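Local atomic coordinates of beta-methylmalyl-CoA dehydratase (Chloroflexus aurantiacus, PDB entry 4E3E), a protein that catalyses the reversible dehydration of beta-methylmalyl-CoA to mesaconyl-CoA in the glyoxylate assimilation cycle. Residues A[83-97]-A[137-149]. Sequence-based numbering, arbitrary orientation.
Sequences NAIANLGYAGGRFGA and EVVLEYIRWVMVR
Trp145 lays its indole across the backbone of Leu88 and Gly89, where strands 84-95 and 138-149 run antiparallel in the middle of the hot-dog sheet, joined by backbone hydrogen bonds such as Leu88 N to Trp145 O. CG sits between the backbone N and the carbonyl carbon (chi1 56°), which turns the ring over the neighbouring strand; Gly89 CA lies 3.6 Å from the centroid of the six-membered ring of Trp145, a CH-pi contact over the face. Gly89, having no side chain, lets the indole lie directly on the strand. Leu88 CB closes to 3.3 Å on Trp145 CD1, and Tyr126 stacks on Trp145 from strand 122-132. A classic beta bulge sets Leu88 and Gly89 against Trp145, and a second sets Ile85 and Ala86 against Met147. Cutting Trp145 back to alanine is likely to uncover the Leu88-Gly89 backbone and leave Tyr126 without its stacking partner.

On the same face, Arg94 grips Glu141 side-on in a salt bridge: NE and NH2 reach the single oxygen OE2 at 2.9 and 2.8 Å, with OE2 in the guanidinium plane. The carboxylate stands almost perpendicular to that plane, and OE1 is left to bond His128.

The other face carries Asn87, whose OD1 takes a nearly straight bond from Arg144 NH1 (2.9 Å). Asn87 CG is anti to the backbone N (chi1 -164°), bringing the amide across the extended arginine; Arg144 NH2 continues to Thr76 and Ser81. Further along this face Leu140 CD1 sits over the centre of the Phe95 ring, 3.9 Å from its centroid, beside helix 65-80.

Residues 85-88 and 96-97 probably contribute to the substrate site, as in relatives. The chemistry implies a bulged strand pair held by backbone hydrogen bonds, with the Arg94-Glu141 salt bridge adding to them toward one end, while on the other face the buried Arg144 has its guanidinium shared among Asn87, Thr76 and Ser81.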
loop_
_atom_site.group_PDB
_atom_site.type_symbol
_atom_site.label_atom_id
_atom_site.label_comp_id
_atom_site.label_asym_id
_atom_site.label_seq_id
_atom_site.Cartn_x
_atom_site.Cartn_y
_atom_site.Cartn_z
ATOM N N ASN A 83 26.693 -3.812 4.810
ATOM C CA ASN A 83 27.656 -4.880 4.548
ATOM C C ASN A 83 27.680 -5.991 5.610
ATOM O O ASN A 83 28.691 -6.674 5.784
ATOM C CB ASN A 83 29.046 -4.272 4.362
ATOM C CG ASN A 83 29.060 -3.216 3.286
ATOM O OD1 ASN A 83 28.792 -3.519 2.126
ATOM N ND2 ASN A 83 29.317 -1.956 3.669
ATOM N N ALA A 84 26.554 -6.166 6.303
ATOM C CA ALA A 84 26.421 -7.169 7.365
ATOM C C ALA A 84 26.021 -8.536 6.828
ATOM O O ALA A 84 25.287 -8.632 5.842
ATOM C CB ALA A 84 25.419 -6.703 8.420
ATOM N N ILE A 85 26.513 -9.588 7.485
ATOM C CA ILE A 85 26.096 -10.974 7.216
ATOM C C ILE A 85 24.793 -11.272 7.971
ATOM O O ILE A 85 23.896 -11.908 7.430
ATOM C CB ILE A 85 27.175 -12.010 7.639
ATOM C CG1 ILE A 85 28.543 -11.701 7.004
ATOM C CG2 ILE A 85 26.738 -13.451 7.332
ATOM C CD1 ILE A 85 28.650 -12.017 5.528
ATOM N N ALA A 86 24.695 -10.804 9.216
ATOM C CA ALA A 86 23.523 -11.058 10.049
ATOM C C ALA A 86 23.445 -10.066 11.193
ATOM O O ALA A 86 24.464 -9.536 11.640
ATOM C CB ALA A 86 23.548 -12.481 10.603
ATOM N N ASN A 87 22.227 -9.809 11.655
ATOM C CA ASN A 87 22.039 -9.157 12.935
ATOM C C ASN A 87 22.127 -10.239 13.993
ATOM O O ASN A 87 21.543 -11.314 13.844
ATOM C CB ASN A 87 20.693 -8.475 13.020
ATOM C CG ASN A 87 20.627 -7.482 14.173
ATOM O OD1 ASN A 87 21.137 -6.363 14.070
ATOM N ND2 ASN A 87 20.014 -7.893 15.286
ATOM N N LEU A 88 22.866 -9.971 15.058
ATOM C CA LEU A 88 23.124 -11.016 16.042
ATOM C C LEU A 88 22.255 -10.933 17.300
ATOM O O LEU A 88 22.007 -11.948 17.940
ATOM C CB LEU A 88 24.621 -11.101 16.375
ATOM C CG LEU A 88 25.524 -11.519 15.206
ATOM C CD1 LEU A 88 26.983 -11.409 15.624
ATOM C CD2 LEU A 88 25.200 -12.933 14.722
ATOM N N GLY A 89 21.773 -9.739 17.638
ATOM C CA GLY A 89 20.899 -9.572 18.801
ATOM C C GLY A 89 20.501 -8.129 19.019
ATOM O O GLY A 89 20.990 -7.231 18.319
ATOM N N TYR A 90 19.601 -7.923 19.981
ATOM C CA TYR A 90 19.154 -6.599 20.422
ATOM C C TYR A 90 19.198 -6.644 21.943
ATOM O O TYR A 90 19.124 -7.732 22.535
ATOM C CB TYR A 90 17.693 -6.327 20.002
ATOM C CG TYR A 90 17.367 -6.559 18.544
ATOM C CD1 TYR A 90 17.011 -7.822 18.088
ATOM C CD2 TYR A 90 17.387 -5.506 17.631
ATOM C CE1 TYR A 90 16.701 -8.048 16.757
ATOM C CE2 TYR A 90 17.072 -5.716 16.286
ATOM C CZ TYR A 90 16.728 -6.987 15.860
ATOM O OH TYR A 90 16.419 -7.212 14.536
ATOM N N ALA A 91 19.326 -5.478 22.575
ATOM C CA ALA A 91 19.223 -5.381 24.029
ATOM C C ALA A 91 18.847 -3.968 24.399
ATOM O O ALA A 91 19.094 -3.032 23.629
ATOM C CB ALA A 91 20.539 -5.767 24.703
ATOM N N GLY A 92 18.220 -3.826 25.566
ATOM C CA GLY A 92 17.937 -2.510 26.138
ATOM C C GLY A 92 17.128 -1.629 25.210
ATOM O O GLY A 92 17.383 -0.424 25.107
ATOM N N GLY A 93 16.156 -2.230 24.527
ATOM C CA GLY A 93 15.272 -1.481 23.633
ATOM C C GLY A 93 14.169 -0.818 24.423
ATOM O O GLY A 93 13.168 -1.460 24.730
ATOM N N ARG A 94 14.356 0.460 24.765
ATOM C CA ARG A 94 13.410 1.200 25.608
ATOM C C ARG A 94 12.606 2.191 24.758
ATOM O O ARG A 94 13.195 3.077 24.130
ATOM C CB ARG A 94 14.172 1.964 26.702
ATOM C CG ARG A 94 13.281 2.769 27.649
ATOM C CD ARG A 94 14.114 3.631 28.580
ATOM N NE ARG A 94 14.864 4.647 27.844
ATOM C CZ ARG A 94 14.399 5.856 27.542
ATOM N NH1 ARG A 94 13.174 6.214 27.912
ATOM N NH2 ARG A 94 15.165 6.711 26.874
ATOM N N PHE A 95 11.275 2.039 24.731
ATOM C CA PHE A 95 10.410 3.026 24.065
ATOM C C PHE A 95 10.234 4.231 24.980
ATOM O O PHE A 95 10.074 4.071 26.179
ATOM C CB PHE A 95 9.071 2.396 23.627
ATOM C CG PHE A 95 9.234 1.440 22.457
ATOM C CD1 PHE A 95 9.181 1.909 21.137
ATOM C CD2 PHE A 95 9.495 0.091 22.672
ATOM C CE1 PHE A 95 9.375 1.034 20.059
ATOM C CE2 PHE A 95 9.676 -0.786 21.600
ATOM C CZ PHE A 95 9.624 -0.315 20.291
ATOM N N GLY A 96 10.316 5.434 24.420
ATOM C CA GLY A 96 10.322 6.663 25.215
ATOM C C GLY A 96 9.030 7.430 24.972
ATOM O O GLY A 96 7.951 6.921 25.241
ATOM N N ALA A 97 9.126 8.650 24.449
ATOM C CA ALA A 97 7.927 9.432 24.145
ATOM C C ALA A 97 7.064 8.754 23.077
ATOM O O ALA A 97 7.574 8.105 22.146
ATOM C CB ALA A 97 8.295 10.849 23.720
ATOM N N GLU A 137 13.039 14.704 21.740
ATOM C CA GLU A 137 12.715 13.683 22.753
ATOM C C GLU A 137 13.030 12.306 22.184
ATOM O O GLU A 137 12.703 12.026 21.042
ATOM C CB GLU A 137 11.237 13.735 23.124
ATOM C CG GLU A 137 10.773 15.093 23.664
ATOM C CD GLU A 137 9.255 15.172 23.842
ATOM O OE1 GLU A 137 8.486 14.899 22.877
ATOM O OE2 GLU A 137 8.824 15.514 24.959
ATOM N N VAL A 138 13.659 11.454 22.989
ATOM C CA VAL A 138 13.945 10.079 22.600
ATOM C C VAL A 138 12.630 9.307 22.568
ATOM O O VAL A 138 11.874 9.324 23.539
ATOM C CB VAL A 138 14.921 9.444 23.611
ATOM C CG1 VAL A 138 15.121 7.964 23.328
ATOM C CG2 VAL A 138 16.257 10.214 23.621
ATOM N N VAL A 139 12.354 8.658 21.438
ATOM C CA VAL A 139 11.153 7.852 21.273
ATOM C C VAL A 139 11.542 6.383 21.345
ATOM O O VAL A 139 10.705 5.519 21.631
ATOM C CB VAL A 139 10.406 8.178 19.947
ATOM C CG1 VAL A 139 10.018 9.672 19.915
ATOM C CG2 VAL A 139 11.234 7.790 18.734
ATOM N N LEU A 140 12.822 6.116 21.103
ATOM C CA LEU A 140 13.348 4.763 21.148
ATOM C C LEU A 140 14.867 4.794 21.216
ATOM O O LEU A 140 15.520 5.565 20.501
ATOM C CB LEU A 140 12.922 3.997 19.900
ATOM C CG LEU A 140 13.518 2.600 19.665
ATOM C CD1 LEU A 140 13.091 1.637 20.769
ATOM C CD2 LEU A 140 13.122 2.073 18.290
ATOM N N GLU A 141 15.416 3.959 22.088
ATOM C CA GLU A 141 16.842 3.636 22.062
ATOM C C GLU A 141 17.017 2.125 22.227
ATOM O O GLU A 141 16.213 1.472 22.887
ATOM C CB GLU A 141 17.616 4.406 23.141
ATOM C CG GLU A 141 17.206 4.066 24.570
ATOM C CD GLU A 141 18.045 4.785 25.606
ATOM O OE1 GLU A 141 19.261 4.944 25.400
ATOM O OE2 GLU A 141 17.489 5.197 26.631
ATOM N N TYR A 142 18.057 1.571 21.628
ATOM C CA TYR A 142 18.343 0.142 21.769
ATOM C C TYR A 142 19.799 -0.118 21.398
ATOM O O TYR A 142 20.480 0.748 20.824
ATOM C CB TYR A 142 17.402 -0.718 20.903
ATOM C CG TYR A 142 17.529 -0.437 19.421
ATOM C CD1 TYR A 142 18.557 -1.006 18.670
ATOM C CD2 TYR A 142 16.628 0.414 18.772
ATOM C CE1 TYR A 142 18.695 -0.732 17.311
ATOM C CE2 TYR A 142 16.755 0.694 17.418
ATOM C CZ TYR A 142 17.794 0.117 16.692
ATOM O OH TYR A 142 17.943 0.384 15.349
ATOM N N ILE A 143 20.265 -1.314 21.735
ATOM C CA ILE A 143 21.568 -1.782 21.321
ATOM C C ILE A 143 21.326 -2.936 20.371
ATOM O O ILE A 143 20.441 -3.759 20.594
ATOM C CB ILE A 143 22.399 -2.257 22.534
ATOM C CG1 ILE A 143 22.785 -1.060 23.415
ATOM C CG2 ILE A 143 23.631 -3.042 22.093
ATOM C CD1 ILE A 143 23.150 -1.465 24.824
ATOM N N ARG A 144 22.084 -2.988 19.286
ATOM C CA ARG A 144 22.071 -4.172 18.457
ATOM C C ARG A 144 23.498 -4.471 18.061
ATOM O O ARG A 144 24.366 -3.583 18.110
ATOM C CB ARG A 144 21.131 -4.020 17.236
ATOM C CG ARG A 144 21.669 -3.254 16.028
ATOM C CD ARG A 144 20.674 -3.359 14.883
ATOM N NE ARG A 144 20.922 -2.460 13.752
ATOM C CZ ARG A 144 21.223 -2.867 12.517
ATOM N NH1 ARG A 144 21.346 -4.172 12.228
ATOM N NH2 ARG A 144 21.395 -1.962 11.554
ATOM N N TRP A 145 23.752 -5.722 17.702
ATOM C CA TRP A 145 25.062 -6.087 17.196
ATOM C C TRP A 145 24.928 -6.909 15.962
ATOM O O TRP A 145 23.982 -7.685 15.825
ATOM C CB TRP A 145 25.972 -6.705 18.269
ATOM C CG TRP A 145 25.443 -7.920 18.998
ATOM C CD1 TRP A 145 25.854 -9.238 18.845
ATOM C CD2 TRP A 145 24.418 -7.963 20.057
ATOM N NE1 TRP A 145 25.170 -10.074 19.694
ATOM C CE2 TRP A 145 24.294 -9.379 20.450
ATOM C CE3 TRP A 145 23.617 -7.011 20.694
ATOM C CZ2 TRP A 145 23.396 -9.799 21.424
ATOM C CZ3 TRP A 145 22.716 -7.446 21.678
ATOM C CH2 TRP A 145 22.609 -8.807 22.032
ATOM N N VAL A 146 25.852 -6.686 15.033
ATOM C CA VAL A 146 25.786 -7.226 13.675
ATOM C C VAL A 146 27.137 -7.809 13.281
ATOM O O VAL A 146 28.186 -7.303 13.685
ATOM C CB VAL A 146 25.386 -6.149 12.627
ATOM C CG1 VAL A 146 23.925 -5.780 12.763
ATOM C CG2 VAL A 146 26.202 -4.881 12.790
HETATM N N MSE A 147 27.105 -8.867 12.486
HETATM C CA MSE A 147 28.324 -9.440 11.945
HETATM C C MSE A 147 28.527 -8.780 10.614
HETATM O O MSE A 147 27.686 -8.909 9.722
HETATM C CB MSE A 147 28.124 -10.932 11.773
HETATM C CG MSE A 147 29.459 -11.491 11.300
HETATM SE SE MSE A 147 29.231 -13.425 11.152
HETATM C CE MSE A 147 29.579 -13.916 13.035
ATOM N N VAL A 148 29.635 -8.053 10.477
ATOM C CA VAL A 148 29.909 -7.269 9.266
ATOM C C VAL A 148 31.144 -7.777 8.526
ATOM O O VAL A 148 32.159 -8.125 9.148
ATOM C CB VAL A 148 30.085 -5.765 9.589
ATOM C CG1 VAL A 148 30.227 -4.935 8.313
ATOM C CG2 VAL A 148 28.911 -5.266 10.412
ATOM N N ARG A 149 31.049 -7.806 7.198
ATOM C CA ARG A 149 32.173 -8.158 6.347
ATOM C C ARG A 149 33.337 -7.191 6.506
ATOM O O ARG A 149 33.150 -5.978 6.658
ATOM C CB ARG A 149 31.764 -8.131 4.876
ATOM C CG ARG A 149 30.822 -9.228 4.440
ATOM C CD ARG A 149 30.581 -9.122 2.943
ATOM N NE ARG A 149 29.476 -9.976 2.528
ATOM C CZ ARG A 149 28.209 -9.581 2.429
ATOM N NH1 ARG A 149 27.855 -8.327 2.696
ATOM N NH2 ARG A 149 27.286 -10.447 2.051
HETATM O O HOH W 1 7.955 5.581 21.294
#